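Vascular endothelial cadherin (Gallus gallus, PDB 3PPE) mediates calcium-dependent homophilic adhesion between cells through its extracellular cadherin domains, probably helping to organise the junctions of endothelial cells. Local coordinates at residues G111-P114 against E115-L119. Residues are numbered along the deposited sequence; the frame is centred on the assembly and turned at random. Where two conformers were deposited one is given.
Sequences GSVP and EMSRL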
ATOM      1  N   GLY A 111      19.791 -30.297 -33.565  1.00 15.45           N
ATOM      2  CA  GLY A 111      19.151 -31.593 -33.513  1.00 14.58           C
ATOM      3  C   GLY A 111      19.244 -32.329 -34.820  1.00 14.05           C
ATOM      4  O   GLY A 111      19.781 -31.839 -35.800  1.00 12.66           O
ATOM      5  N   SER A 112      18.690 -33.525 -34.824  1.00 14.37           N
ATOM      6  CA  SER A 112      18.668 -34.309 -36.037  1.00 15.15           C
ATOM      7  C   SER A 112      17.435 -35.196 -36.041  1.00 14.37           C
ATOM      8  O   SER A 112      16.833 -35.494 -35.001  1.00 14.60           O
ATOM      9  CB  SER A 112      19.968 -35.155 -36.183  1.00 15.10           C
ATOM     10  OG  SER A 112      19.899 -36.295 -35.343  1.00 16.62           O
ATOM     11  N   VAL A 113      17.040 -35.588 -37.233  1.00 13.80           N
ATOM     12  CA  VAL A 113      15.895 -36.465 -37.389  1.00 13.19           C
ATOM     13  C   VAL A 113      16.149 -37.274 -38.678  1.00 13.27           C
ATOM     14  O   VAL A 113      16.779 -36.746 -39.606  1.00 14.04           O
ATOM     15  CB  VAL A 113      14.570 -35.656 -37.385  1.00 12.24           C
ATOM     16  CG1 VAL A 113      14.440 -34.784 -38.640  1.00 10.45           C
ATOM     17  CG2 VAL A 113      13.329 -36.589 -37.190  1.00 12.15           C
ATOM     18  N   PRO A 114      15.767 -38.569 -38.715  1.00 13.92           N
ATOM     19  CA  PRO A 114      15.871 -39.313 -39.975  1.00 13.68           C
ATOM     20  C   PRO A 114      14.973 -38.739 -41.026  1.00 15.00           C
ATOM     21  O   PRO A 114      13.854 -38.296 -40.698  1.00 14.98           O
ATOM     22  CB  PRO A 114      15.384 -40.719 -39.602  1.00 13.79           C
ATOM     23  CG  PRO A 114      15.725 -40.811 -38.101  1.00 14.25           C
ATOM     24  CD  PRO A 114      15.367 -39.446 -37.594  1.00 14.05           C
ATOM     25  N   GLU A 115      15.450 -38.743 -42.280  1.00 15.02           N
ATOM     26  CA  GLU A 115      14.673 -38.279 -43.402  1.00 16.43           C
ATOM     27  C   GLU A 115      13.408 -39.099 -43.509  1.00 16.33           C
ATOM     28  O   GLU A 115      13.372 -40.234 -43.048  1.00 16.18           O
ATOM     29  CB  GLU A 115      15.461 -38.392 -44.723  1.00 15.82           C
ATOM     30  CG  GLU A 115      15.913 -39.823 -45.056  1.00 17.74           C
ATOM     31  CD  GLU A 115      16.366 -39.948 -46.515  1.00 20.59           C
ATOM     32  OE1 GLU A 115      16.898 -41.035 -46.897  1.00 25.38           O
ATOM     33  OE2 GLU A 115      16.167 -38.953 -47.265  1.00 20.68           O
ATOM     34  N   MET A 116      12.379 -38.517 -44.118  1.00 16.06           N
ATOM     35  CA  MET A 116      11.134 -39.224 -44.377  1.00 17.36           C
ATOM     36  C   MET A 116      10.441 -39.766 -43.113  1.00 16.65           C
ATOM     37  O   MET A 116       9.642 -40.675 -43.206  1.00 17.30           O
ATOM     38  CB  MET A 116      11.354 -40.350 -45.432  1.00 17.91           C
ATOM     39  CG  MET A 116      12.064 -39.891 -46.746  1.00 20.12           C
ATOM     40  SD  MET A 116      11.145 -38.589 -47.600  1.00 28.21           S
ATOM     41  CE  MET A 116       9.618 -39.450 -47.953  1.00 23.31           C
ATOM     42  N   SER A 117      10.724 -39.194 -41.940  1.00 16.60           N
ATOM     43  CA  SER A 117       9.967 -39.528 -40.722  1.00 15.74           C
ATOM     44  C   SER A 117       8.524 -39.042 -40.906  1.00 15.54           C
ATOM     45  O   SER A 117       8.259 -38.054 -41.609  1.00 16.48           O
ATOM     46  CB  SER A 117      10.602 -38.849 -39.506  1.00 15.76           C
ATOM     47  OG  SER A 117      11.971 -39.275 -39.286  1.00 15.74           O
ATOM     48  N   ARG A 118       7.599 -39.746 -40.269  1.00 14.63           N
ATOM     49  CA  ARG A 118       6.216 -39.315 -40.265  0.50 13.15           C
ATOM     50  C   ARG A 118       6.043 -37.869 -39.745  1.00 13.40           C
ATOM     51  O   ARG A 118       6.874 -37.310 -39.004  1.00 12.24           O
ATOM     52  CB  ARG A 118       5.339 -40.306 -39.491  0.50 13.36           C
ATOM     53  CG  ARG A 118       5.648 -40.431 -37.978  0.50 11.64           C
ATOM     54  CD  ARG A 118       4.919 -41.634 -37.419  0.50 13.05           C
ATOM     55  NE  ARG A 118       5.005 -41.731 -35.969  0.50 15.30           N
ATOM     56  CZ  ARG A 118       4.353 -42.638 -35.244  0.50 17.04           C
ATOM     57  NH1 ARG A 118       3.588 -43.545 -35.835  0.50 16.63           N
ATOM     58  NH2 ARG A 118       4.478 -42.652 -33.926  0.50 14.02           N
ATOM     59  N   LEU A 119       4.991 -37.228 -40.235  1.00 12.56           N
ATOM     60  CA  LEU A 119       4.559 -35.942 -39.713  1.00 12.02           C
ATOM     61  C   LEU A 119       4.431 -36.025 -38.186  1.00 11.62           C
ATOM     62  O   LEU A 119       3.857 -36.994 -37.666  1.00 10.59           O
ATOM     63  CB  LEU A 119       3.194 -35.607 -40.290  1.00 12.32           C
ATOM     64  CG  LEU A 119       2.443 -34.455 -39.657  1.00 11.90           C
ATOM     65  CD1 LEU A 119       3.097 -33.145 -40.083  1.00 11.14           C
ATOM     66  CD2 LEU A 119       1.025 -34.530 -40.141  1.00 13.65           C
TER
HETATM   67  O   HOH W   1      11.808 -36.510 -41.232  1.00 21.32           O
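A type II beta turn from Pro114 to Ser117 ends strand 108-114 of the second cadherin domain, and Ser117 reaches back across it to the carbonyl of Pro114. Its OG donates to Pro114 O over 2.5 Å, a short bond; the hydroxyl meets the oxygen at a C=O...O angle of 132° and lies 34° out of the carbonyl plane. OG is there because it stands anti to the carbonyl carbon of Ser117, beside its own backbone N (chi1 -61°), so hydroxyl and amide face the same acceptor. The direct amide bond, from Ser117 N to Pro114 O, is long at 3.5 Å and weak. A water makes up for it, donating to Pro114 O at 2.8 Å and accepting from Ser117 N at 3.0 Å. Pro114 O thus takes two firm donors, the Ser117 hydroxyl and the water, with the weak amide as a third, and serine suits the fourth position of the turn because its short side chain can bond back to the first.

Hydrocarbon flanks the hydroxyl on its Pro114 side: Val113 CG2 is 3.7 Å from Ser117 OG, and Pro114 CB equally close. Valine, beta-branched and buried, suits the strand and packs on Leu201, whereas proline, lacking an N-H, is tolerated because Val113 and Glu115 make the backbone bonds to strand 194-202 at this edge. Met116, at the third position, has the positive phi of a type II turn, and its side chain points away. Glu115 also turns its side chain from the strand; its OE2 accepts a hydrogen bond from Arg170 N, tying the turn to a neighbouring loop. The whole is a water-bridged type II turn leading out of an edge strand of the cadherin beta-sandwich, away from the calcium sites.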